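Local structure of T-cell surface protein tactile (Homo sapiens, 6ARQ) at residues G19-L24 with H85-S90; S91-R96 with Y113-Q118; W39-N44 with G95-M100. The protein promotes the adhesion of NK cells to target cells by interacting with PVR, and may take part in adhesive interactions of activated T cells. The protein carries 1 engineered substitution. One frame throughout, in Å; residues are numbered along the deposited sequence.

Overall arrangement
This chain is the first V-type immunoglobulin domain of CD96, and the three contacts sample its beta sandwich. Contact 1 pairs strands 22-29 and 79-86 of the smaller sheet, is partly buried, and mixes a glycan, a water and a hydrogen bond from a backbone N-H to an aspartate with a patch of aliphatic packing. Contacts 2 and 3 lie in the larger sheet, where strand 95-104 has 107-117 on one flank and 33-42 on the other; both use Gly95 and Arg96. Contact 2 is a surface contact, mostly backbone bonding. Contact 3, whose centre is about 8 Å from that of the chain, brings in the buried Trp39, Tyr97 and Cys99, and adds packing over aromatic faces to its backbone bonds.

Contact 1 (G19-L24 with H85-S90); sequences GSDVNL and HLRNMS. With NAG (2-acetamido-2-deoxy-beta-D-glucopyranose), chain F.
The imidazole of His85 turns an edge to Asn23, whose OD1 lies near the ring plane, 3.4 Å from His85 ND1, in a weak hydrogen bond. NAG O7 nears the same ring obliquely, 3.2 Å from His85 CE1, while NE2 is held by Thr71 OG1. The sugar is linked covalently to Asn23 ND2, so one amide carries the glycan and meets the histidine with its oxygen; a water lies between that OD1 and Leu86 O, within hydrogen-bonding distance of both. The second flat group is the Asp21 carboxylate. Asn88 N donates to Asp21 OD1 over 3.0 Å, from above the carboxylate plane and 42° out of it. OD2 rests against the aliphatic part of Arg87, 3.4 Å from Arg87 CG, and the guanidinium, turned 79° from the carboxylate, reaches away to Ser68 O. Beneath these groups is the pairing of strands B and E of an immunoglobulin sandwich: Val22 and Leu86 form a hydrogen-bonded antiparallel pair, with Val22 N 2.9 Å from Leu86 O. Toward Gly19 the bonding carries on, Gly19 N donating to Met89 O and Ser20 O accepting from Met89 N. The Val22 face is apolar. Met89, bent at its last torsion (chi3 -74°), brings CE to 3.7 Å from Val22 CG1, the two side chains crossing at about a right angle, and Leu86 CD1 touches Leu24 CD1 at 4.0 Å.

Contact 2 (S91-R96 with Y113-Q118); sequences SSVSGR and YNLLIQ. Engineered in segment 91-96: Ser91 (natural residue Cys).
Gly95 and Leu115 form the close-knit part of the contact, an antiparallel hydrogen-bonded pair in which Gly95 N lies 2.9 Å from Leu115 O and Leu115 N reciprocates to Gly95 O. Leu115 O accepts twice: Ser94 OG also donates to it over 3.0 Å. The serine hydroxyl gets there because OG is trans to the backbone N (chi1 -179°), and it comes in tilted 16° from the carbonyl plane, whereas Gly95 N lies in that plane. Beside these bonds carbon meets carbon: Ser94 CB 3.9 Å from Ile117 CG1 and, in the apolar pair, less closely, Val93 CG1 4.3 Å from Leu115 CD2. Towards solvent the contact is sparser. At the Arg96-Asn114 pair, which is non-hydrogen-bonded, Asn114 OD1 lies 3.5 Å from Arg96 CG, at the aliphatic start of the arginine, while ND2 bonds to Asn13 OD1, and the guanidinium runs on to a salt bridge with Glu11. At the other end the exposed, engineered Ser91 comes near through its backbone, Ser91 N lying 4.3 Å from Ile117 CG2. The whole is the open end of the F-G hairpin of a V-type domain. Strand 107-117 is flanked by 95-104 and by 9-16, to which Asn114 and Leu116 bond through their backbones, while Tyr113 and Leu115 face inward against Leu24 and Val22 of strand 22-29 in the opposing sheet.

Contact 3 (W39-N44 with G95-M100); sequences WSKVTN and GRYECM
Strands 39-42 and 95-100 run antiparallel, their axes 4.6 Å apart at closest approach and 147° between directions, with Ser40 and Glu98 bonded both ways: Glu98 N to Ser40 O at 2.8 Å and Ser40 N to Glu98 O. On the buried side, Cys99 CB stands squarely over one face of the Trp39 indole, 3.5 Å from the centroid of the six-membered ring and only 6° off its normal. Cys99 SG sits farther out above that face, 4.7 Å from the same centroid, and continues into the disulfide with Cys26. This is the pin of the immunoglobulin fold: a strand C tryptophan laid against the cystine that joins strands B and F, here also stacked with Trp82. At the indole edge, in its plane, lies Tyr97 O, 4.0 Å from Trp39 CZ3. Tyr97 offers a ring face to Lys41, whose fully extended chain crosses it obliquely, CG 4.0 Å from the ring centroid and CD and CE passing near the hydroxyl. That hydroxyl bonds to Val93 O, the tyrosine corner of such domains, and Lys41 NZ makes a weak bond to Ser94 O. On the other face of the sheet, Val42 CG2 packs 3.7 Å from Arg96 CB.

Contact 1 (G19-L24 with H85-S90)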
loop_
_atom_site.group_PDB
_atom_site.type_symbol
_atom_site.label_atom_id
_atom_site.label_comp_id
_atom_site.label_asym_id
_atom_site.label_seq_id
_atom_site.Cartn_x
_atom_site.Cartn_y
_atom_site.Cartn_z
ATOM N N GLY A 19 -15.049 42.625 -33.234
ATOM C CA GLY A 19 -15.194 42.762 -34.680
ATOM C C GLY A 19 -13.954 42.392 -35.473
ATOM O O GLY A 19 -13.893 42.648 -36.680
ATOM N N SER A 20 -12.957 41.786 -34.802
ATOM C CA SER A 20 -11.701 41.356 -35.416
ATOM C C SER A 20 -11.829 39.974 -36.060
ATOM O O SER A 20 -12.740 39.210 -35.728
ATOM C CB SER A 20 -10.579 41.337 -34.380
ATOM O OG SER A 20 -9.952 42.604 -34.263
ATOM N N ASP A 21 -10.908 39.666 -36.989
ATOM C CA ASP A 21 -10.816 38.389 -37.698
ATOM C C ASP A 21 -9.460 37.749 -37.412
ATOM O O ASP A 21 -8.433 38.425 -37.511
ATOM C CB ASP A 21 -11.012 38.590 -39.215
ATOM C CG ASP A 21 -12.439 38.835 -39.681
ATOM O OD1 ASP A 21 -13.246 39.369 -38.886
ATOM O OD2 ASP A 21 -12.735 38.543 -40.859
ATOM N N VAL A 22 -9.451 36.459 -37.034
ATOM C CA VAL A 22 -8.207 35.745 -36.743
ATOM C C VAL A 22 -8.283 34.300 -37.285
ATOM O O VAL A 22 -9.357 33.689 -37.302
ATOM C CB VAL A 22 -7.819 35.809 -35.231
ATOM C CG1 VAL A 22 -8.601 34.811 -34.377
ATOM C CG2 VAL A 22 -6.315 35.640 -35.032
ATOM N N ASN A 23 -7.139 33.786 -37.762
ATOM C CA ASN A 23 -7.014 32.423 -38.266
ATOM C C ASN A 23 -5.956 31.688 -37.441
ATOM O O ASN A 23 -4.761 31.965 -37.580
ATOM C CB ASN A 23 -6.670 32.374 -39.774
ATOM C CG ASN A 23 -7.243 33.455 -40.659
ATOM O OD1 ASN A 23 -8.387 33.904 -40.481
ATOM N ND2 ASN A 23 -6.410 33.846 -41.651
ATOM N N LEU A 24 -6.400 30.786 -36.550
ATOM C CA LEU A 24 -5.497 29.985 -35.722
ATOM C C LEU A 24 -4.999 28.835 -36.583
ATOM O O LEU A 24 -5.795 27.981 -36.973
ATOM C CB LEU A 24 -6.191 29.488 -34.432
ATOM C CG LEU A 24 -6.880 30.539 -33.543
ATOM C CD1 LEU A 24 -7.811 29.881 -32.552
ATOM C CD2 LEU A 24 -5.869 31.413 -32.809
ATOM N N HIS A 85 -11.022 29.297 -38.581
ATOM C CA HIS A 85 -11.385 30.675 -38.905
ATOM C C HIS A 85 -12.431 31.244 -37.956
ATOM O O HIS A 85 -13.469 30.624 -37.718
ATOM C CB HIS A 85 -11.883 30.779 -40.352
ATOM C CG HIS A 85 -10.881 30.307 -41.355
ATOM N ND1 HIS A 85 -9.822 31.103 -41.744
ATOM C CD2 HIS A 85 -10.795 29.120 -41.998
ATOM C CE1 HIS A 85 -9.136 30.386 -42.617
ATOM N NE2 HIS A 85 -9.683 29.186 -42.800
ATOM N N LEU A 86 -12.138 32.443 -37.420
ATOM C CA LEU A 86 -13.001 33.199 -36.510
ATOM C C LEU A 86 -13.133 34.618 -37.050
ATOM O O LEU A 86 -12.118 35.295 -37.229
ATOM C CB LEU A 86 -12.442 33.190 -35.072
ATOM C CG LEU A 86 -12.284 31.819 -34.398
ATOM C CD1 LEU A 86 -11.240 31.865 -33.309
ATOM C CD2 LEU A 86 -13.609 31.300 -33.855
ATOM N N ARG A 87 -14.369 35.043 -37.370
ATOM C CA ARG A 87 -14.650 36.361 -37.958
ATOM C C ARG A 87 -15.656 37.157 -37.126
ATOM O O ARG A 87 -16.585 36.568 -36.571
ATOM C CB ARG A 87 -15.179 36.204 -39.395
ATOM C CG ARG A 87 -14.195 35.534 -40.346
ATOM C CD ARG A 87 -14.787 35.316 -41.722
ATOM N NE ARG A 87 -14.052 34.289 -42.462
ATOM C CZ ARG A 87 -14.351 32.994 -42.443
ATOM N NH1 ARG A 87 -15.378 32.554 -41.726
ATOM N NH2 ARG A 87 -13.627 32.130 -43.141
ATOM N N ASN A 88 -15.486 38.503 -37.078
ATOM C CA ASN A 88 -16.323 39.473 -36.345
ATOM C C ASN A 88 -16.607 38.959 -34.917
ATOM O O ASN A 88 -17.761 38.778 -34.514
ATOM C CB ASN A 88 -17.620 39.777 -37.115
ATOM C CG ASN A 88 -17.919 41.250 -37.256
ATOM O OD1 ASN A 88 -18.134 41.970 -36.274
ATOM N ND2 ASN A 88 -17.967 41.725 -38.490
ATOM N N MET A 89 -15.518 38.693 -34.179
ATOM C CA MET A 89 -15.503 38.113 -32.839
ATOM C C MET A 89 -16.082 39.022 -31.757
ATOM O O MET A 89 -16.005 40.248 -31.855
ATOM C CB MET A 89 -14.069 37.727 -32.452
ATOM C CG MET A 89 -13.470 36.654 -33.340
ATOM S SD MET A 89 -11.786 36.195 -32.878
ATOM C CE MET A 89 -10.888 37.622 -33.446
ATOM N N SER A 90 -16.641 38.388 -30.709
ATOM C CA SER A 90 -17.209 39.020 -29.517
ATOM C C SER A 90 -16.533 38.437 -28.257
ATOM O O SER A 90 -15.644 37.588 -28.383
ATOM C CB SER A 90 -18.725 38.835 -29.477
ATOM O OG SER A 90 -19.103 37.526 -29.080
HETATM C C1 NAG F . -6.718 34.877 -42.603
HETATM C C2 NAG F . -7.691 34.410 -43.687
HETATM C C3 NAG F . -7.960 35.603 -44.607
HETATM C C4 NAG F . -8.435 36.824 -43.817
HETATM C C5 NAG F . -7.423 37.183 -42.728
HETATM C C6 NAG F . -7.893 38.287 -41.808
HETATM C C7 NAG F . -7.765 32.365 -45.086
HETATM C C8 NAG F . -6.941 31.291 -45.733
HETATM N N2 NAG F . -7.077 33.315 -44.426
HETATM O O3 NAG F . -8.936 35.251 -45.581
HETATM O O4 NAG F . -8.599 37.930 -44.699
HETATM O O5 NAG F . -7.183 36.034 -41.897
HETATM O O6 NAG F . -6.962 38.521 -40.759
HETATM O O7 NAG F . -8.992 32.375 -45.160
HETATM O O HOH W 1 -10.947 34.582 -39.804
#

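Contact 2 (S91-R96 with Y113-Q118)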
loop_
_atom_site.group_PDB
_atom_site.type_symbol
_atom_site.label_atom_id
_atom_site.label_comp_id
_atom_site.label_asym_id
_atom_site.label_seq_id
_atom_site.Cartn_x
_atom_site.Cartn_y
_atom_site.Cartn_z
ATOM N N SER A 91 -16.951 38.888 -27.053
ATOM C CA SER A 91 -16.404 38.435 -25.768
ATOM C C SER A 91 -16.712 36.950 -25.483
ATOM O O SER A 91 -15.963 36.311 -24.744
ATOM C CB SER A 91 -16.929 39.301 -24.627
ATOM O OG SER A 91 -18.342 39.241 -24.528
ATOM N N SER A 92 -17.799 36.408 -26.070
ATOM C CA SER A 92 -18.217 35.011 -25.902
ATOM C C SER A 92 -17.276 34.030 -26.627
ATOM O O SER A 92 -17.198 32.863 -26.239
ATOM C CB SER A 92 -19.648 34.819 -26.397
ATOM O OG SER A 92 -19.803 35.251 -27.739
ATOM N N VAL A 93 -16.565 34.508 -27.667
ATOM C CA VAL A 93 -15.617 33.728 -28.478
ATOM C C VAL A 93 -14.285 33.548 -27.710
ATOM O O VAL A 93 -13.561 32.588 -27.975
ATOM C CB VAL A 93 -15.388 34.369 -29.881
ATOM C CG1 VAL A 93 -14.745 33.380 -30.849
ATOM C CG2 VAL A 93 -16.689 34.903 -30.469
ATOM N N SER A 94 -13.975 34.460 -26.762
ATOM C CA SER A 94 -12.753 34.426 -25.949
ATOM C C SER A 94 -12.638 33.108 -25.168
ATOM O O SER A 94 -13.615 32.655 -24.569
ATOM C CB SER A 94 -12.716 35.614 -24.989
ATOM O OG SER A 94 -11.536 35.628 -24.202
ATOM N N GLY A 95 -11.455 32.502 -25.225
ATOM C CA GLY A 95 -11.163 31.243 -24.550
ATOM C C GLY A 95 -9.987 30.484 -25.128
ATOM O O GLY A 95 -9.330 30.957 -26.062
ATOM N N ARG A 96 -9.718 29.291 -24.569
ATOM C CA ARG A 96 -8.629 28.416 -24.998
ATOM C C ARG A 96 -9.091 27.471 -26.105
ATOM O O ARG A 96 -10.086 26.764 -25.939
ATOM C CB ARG A 96 -8.077 27.615 -23.810
ATOM C CG ARG A 96 -6.987 28.329 -23.019
ATOM C CD ARG A 96 -6.830 27.763 -21.615
ATOM N NE ARG A 96 -6.427 26.353 -21.614
ATOM C CZ ARG A 96 -5.183 25.922 -21.434
ATOM N NH1 ARG A 96 -4.195 26.786 -21.229
ATOM N NH2 ARG A 96 -4.916 24.623 -21.448
ATOM N N TYR A 113 -4.076 27.673 -28.101
ATOM C CA TYR A 113 -4.197 29.098 -28.379
ATOM C C TYR A 113 -5.168 29.728 -27.394
ATOM O O TYR A 113 -6.352 29.383 -27.400
ATOM C CB TYR A 113 -4.683 29.333 -29.822
ATOM C CG TYR A 113 -3.654 29.080 -30.900
ATOM C CD1 TYR A 113 -2.739 30.065 -31.261
ATOM C CD2 TYR A 113 -3.645 27.888 -31.618
ATOM C CE1 TYR A 113 -1.809 29.853 -32.277
ATOM C CE2 TYR A 113 -2.722 27.664 -32.638
ATOM C CZ TYR A 113 -1.805 28.651 -32.964
ATOM O OH TYR A 113 -0.889 28.450 -33.968
ATOM N N ASN A 114 -4.674 30.626 -26.532
ATOM C CA ASN A 114 -5.524 31.321 -25.573
ATOM C C ASN A 114 -5.932 32.655 -26.193
ATOM O O ASN A 114 -5.147 33.604 -26.204
ATOM C CB ASN A 114 -4.832 31.483 -24.211
ATOM C CG ASN A 114 -5.704 32.071 -23.121
ATOM O OD1 ASN A 114 -6.924 31.860 -23.060
ATOM N ND2 ASN A 114 -5.085 32.806 -22.209
ATOM N N LEU A 115 -7.134 32.685 -26.788
ATOM C CA LEU A 115 -7.683 33.860 -27.459
ATOM C C LEU A 115 -8.338 34.787 -26.443
ATOM O O LEU A 115 -9.261 34.383 -25.733
ATOM C CB LEU A 115 -8.682 33.438 -28.555
ATOM C CG LEU A 115 -9.358 34.550 -29.370
ATOM C CD1 LEU A 115 -8.363 35.272 -30.279
ATOM C CD2 LEU A 115 -10.499 33.992 -30.186
ATOM N N LEU A 116 -7.840 36.029 -26.376
ATOM C CA LEU A 116 -8.327 37.061 -25.465
ATOM C C LEU A 116 -8.895 38.231 -26.264
ATOM O O LEU A 116 -8.194 38.805 -27.100
ATOM C CB LEU A 116 -7.201 37.531 -24.526
ATOM C CG LEU A 116 -6.642 36.472 -23.570
ATOM C CD1 LEU A 116 -5.210 36.116 -23.925
ATOM C CD2 LEU A 116 -6.730 36.936 -22.133
ATOM N N ILE A 117 -10.180 38.553 -26.032
ATOM C CA ILE A 117 -10.878 39.647 -26.712
ATOM C C ILE A 117 -10.920 40.856 -25.767
ATOM O O ILE A 117 -11.517 40.780 -24.689
ATOM C CB ILE A 117 -12.296 39.226 -27.218
ATOM C CG1 ILE A 117 -12.260 37.942 -28.110
ATOM C CG2 ILE A 117 -13.031 40.388 -27.912
ATOM C CD1 ILE A 117 -11.425 37.985 -29.468
ATOM N N GLN A 118 -10.261 41.956 -26.173
ATOM C CA GLN A 118 -10.173 43.202 -25.409
ATOM C C GLN A 118 -10.978 44.309 -26.085
ATOM O O GLN A 118 -12.160 44.479 -25.795
ATOM C CB GLN A 118 -8.708 43.636 -25.245
ATOM C CG GLN A 118 -7.887 42.735 -24.328
ATOM C CD GLN A 118 -6.459 43.201 -24.201
ATOM O OE1 GLN A 118 -5.676 43.169 -25.158
ATOM N NE2 GLN A 118 -6.076 43.616 -23.003
#

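Contact 3 (W39-N44 with G95-M100)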
loop_
_atom_site.group_PDB
_atom_site.type_symbol
_atom_site.label_atom_id
_atom_site.label_comp_id
_atom_site.label_asym_id
_atom_site.label_seq_id
_atom_site.Cartn_x
_atom_site.Cartn_y
_atom_site.Cartn_z
ATOM N N TRP A 39 -9.922 20.347 -33.943
ATOM C CA TRP A 39 -10.016 21.648 -33.284
ATOM C C TRP A 39 -11.061 21.545 -32.186
ATOM O O TRP A 39 -12.119 20.946 -32.408
ATOM C CB TRP A 39 -10.380 22.772 -34.277
ATOM C CG TRP A 39 -9.206 23.445 -34.928
ATOM C CD1 TRP A 39 -8.899 23.447 -36.256
ATOM C CD2 TRP A 39 -8.212 24.258 -34.285
ATOM N NE1 TRP A 39 -7.745 24.164 -36.475
ATOM C CE2 TRP A 39 -7.300 24.670 -35.281
ATOM C CE3 TRP A 39 -7.990 24.661 -32.956
ATOM C CZ2 TRP A 39 -6.196 25.481 -34.996
ATOM C CZ3 TRP A 39 -6.895 25.464 -32.675
ATOM C CH2 TRP A 39 -6.014 25.867 -33.688
ATOM N N SER A 40 -10.769 22.096 -30.998
ATOM C CA SER A 40 -11.696 22.062 -29.862
ATOM C C SER A 40 -11.471 23.231 -28.910
ATOM O O SER A 40 -10.350 23.727 -28.797
ATOM C CB SER A 40 -11.571 20.746 -29.098
ATOM O OG SER A 40 -10.238 20.496 -28.688
ATOM N N LYS A 41 -12.544 23.671 -28.231
ATOM C CA LYS A 41 -12.475 24.730 -27.225
ATOM C C LYS A 41 -12.434 24.065 -25.848
ATOM O O LYS A 41 -13.281 23.218 -25.551
ATOM C CB LYS A 41 -13.650 25.718 -27.352
ATOM C CG LYS A 41 -13.423 27.023 -26.590
ATOM C CD LYS A 41 -14.630 27.944 -26.643
ATOM C CE LYS A 41 -14.382 29.226 -25.884
ATOM N NZ LYS A 41 -15.580 30.104 -25.875
ATOM N N VAL A 42 -11.423 24.410 -25.034
ATOM C CA VAL A 42 -11.259 23.819 -23.705
ATOM C C VAL A 42 -11.565 24.848 -22.608
ATOM O O VAL A 42 -10.971 25.929 -22.565
ATOM C CB VAL A 42 -9.885 23.123 -23.481
ATOM C CG1 VAL A 42 -9.868 21.742 -24.123
ATOM C CG2 VAL A 42 -8.717 23.966 -23.988
ATOM N N THR A 43 -12.545 24.503 -21.754
ATOM C CA THR A 43 -13.020 25.280 -20.604
ATOM C C THR A 43 -13.177 24.281 -19.451
ATOM O O THR A 43 -12.176 23.702 -19.023
ATOM C CB THR A 43 -14.314 26.057 -20.953
ATOM O OG1 THR A 43 -15.258 25.169 -21.557
ATOM C CG2 THR A 43 -14.064 27.260 -21.861
ATOM N N ASN A 44 -14.418 24.037 -18.982
ATOM C CA ASN A 44 -14.708 23.041 -17.950
ATOM C C ASN A 44 -14.718 21.657 -18.593
ATOM O O ASN A 44 -14.393 20.662 -17.944
ATOM C CB ASN A 44 -16.052 23.338 -17.278
ATOM C CG ASN A 44 -16.043 24.539 -16.362
ATOM O OD1 ASN A 44 -15.736 25.669 -16.764
ATOM N ND2 ASN A 44 -16.424 24.323 -15.112
ATOM N N GLY A 95 -11.455 32.502 -25.225
ATOM C CA GLY A 95 -11.163 31.243 -24.550
ATOM C C GLY A 95 -9.987 30.484 -25.128
ATOM O O GLY A 95 -9.330 30.957 -26.062
ATOM N N ARG A 96 -9.718 29.291 -24.569
ATOM C CA ARG A 96 -8.629 28.416 -24.998
ATOM C C ARG A 96 -9.091 27.471 -26.105
ATOM O O ARG A 96 -10.086 26.764 -25.939
ATOM C CB ARG A 96 -8.077 27.615 -23.810
ATOM C CG ARG A 96 -6.987 28.329 -23.019
ATOM C CD ARG A 96 -6.830 27.763 -21.615
ATOM N NE ARG A 96 -6.427 26.353 -21.614
ATOM C CZ ARG A 96 -5.183 25.922 -21.434
ATOM N NH1 ARG A 96 -4.195 26.786 -21.229
ATOM N NH2 ARG A 96 -4.916 24.623 -21.448
ATOM N N TYR A 97 -8.367 27.472 -27.235
ATOM C CA TYR A 97 -8.621 26.631 -28.402
ATOM C C TYR A 97 -7.424 25.723 -28.635
ATOM O O TYR A 97 -6.311 26.213 -28.832
ATOM C CB TYR A 97 -8.912 27.487 -29.649
ATOM C CG TYR A 97 -10.220 28.242 -29.584
ATOM C CD1 TYR A 97 -11.402 27.668 -30.040
ATOM C CD2 TYR A 97 -10.273 29.543 -29.092
ATOM C CE1 TYR A 97 -12.610 28.361 -29.990
ATOM C CE2 TYR A 97 -11.475 30.247 -29.037
ATOM C CZ TYR A 97 -12.641 29.653 -29.489
ATOM O OH TYR A 97 -13.831 30.334 -29.440
ATOM N N GLU A 98 -7.643 24.403 -28.589
ATOM C CA GLU A 98 -6.583 23.415 -28.764
ATOM C C GLU A 98 -6.720 22.670 -30.084
ATOM O O GLU A 98 -7.829 22.300 -30.475
ATOM C CB GLU A 98 -6.597 22.410 -27.596
ATOM C CG GLU A 98 -5.365 21.521 -27.521
ATOM C CD GLU A 98 -5.555 20.197 -26.810
ATOM O OE1 GLU A 98 -5.427 19.145 -27.477
ATOM O OE2 GLU A 98 -5.810 20.206 -25.583
ATOM N N CYS A 99 -5.579 22.437 -30.756
ATOM C CA CYS A 99 -5.508 21.644 -31.978
ATOM C C CYS A 99 -4.660 20.408 -31.698
ATOM O O CYS A 99 -3.662 20.486 -30.974
ATOM C CB CYS A 99 -4.993 22.446 -33.175
ATOM S SG CYS A 99 -3.188 22.495 -33.352
ATOM N N MET A 100 -5.101 19.261 -32.206
ATOM C CA MET A 100 -4.396 17.999 -32.030
ATOM C C MET A 100 -4.092 17.416 -33.396
ATOM O O MET A 100 -5.008 17.187 -34.186
ATOM C CB MET A 100 -5.217 17.030 -31.171
ATOM C CG MET A 100 -4.386 15.936 -30.560
ATOM S SD MET A 100 -5.362 14.773 -29.586
ATOM C CE MET A 100 -5.624 15.732 -28.082
#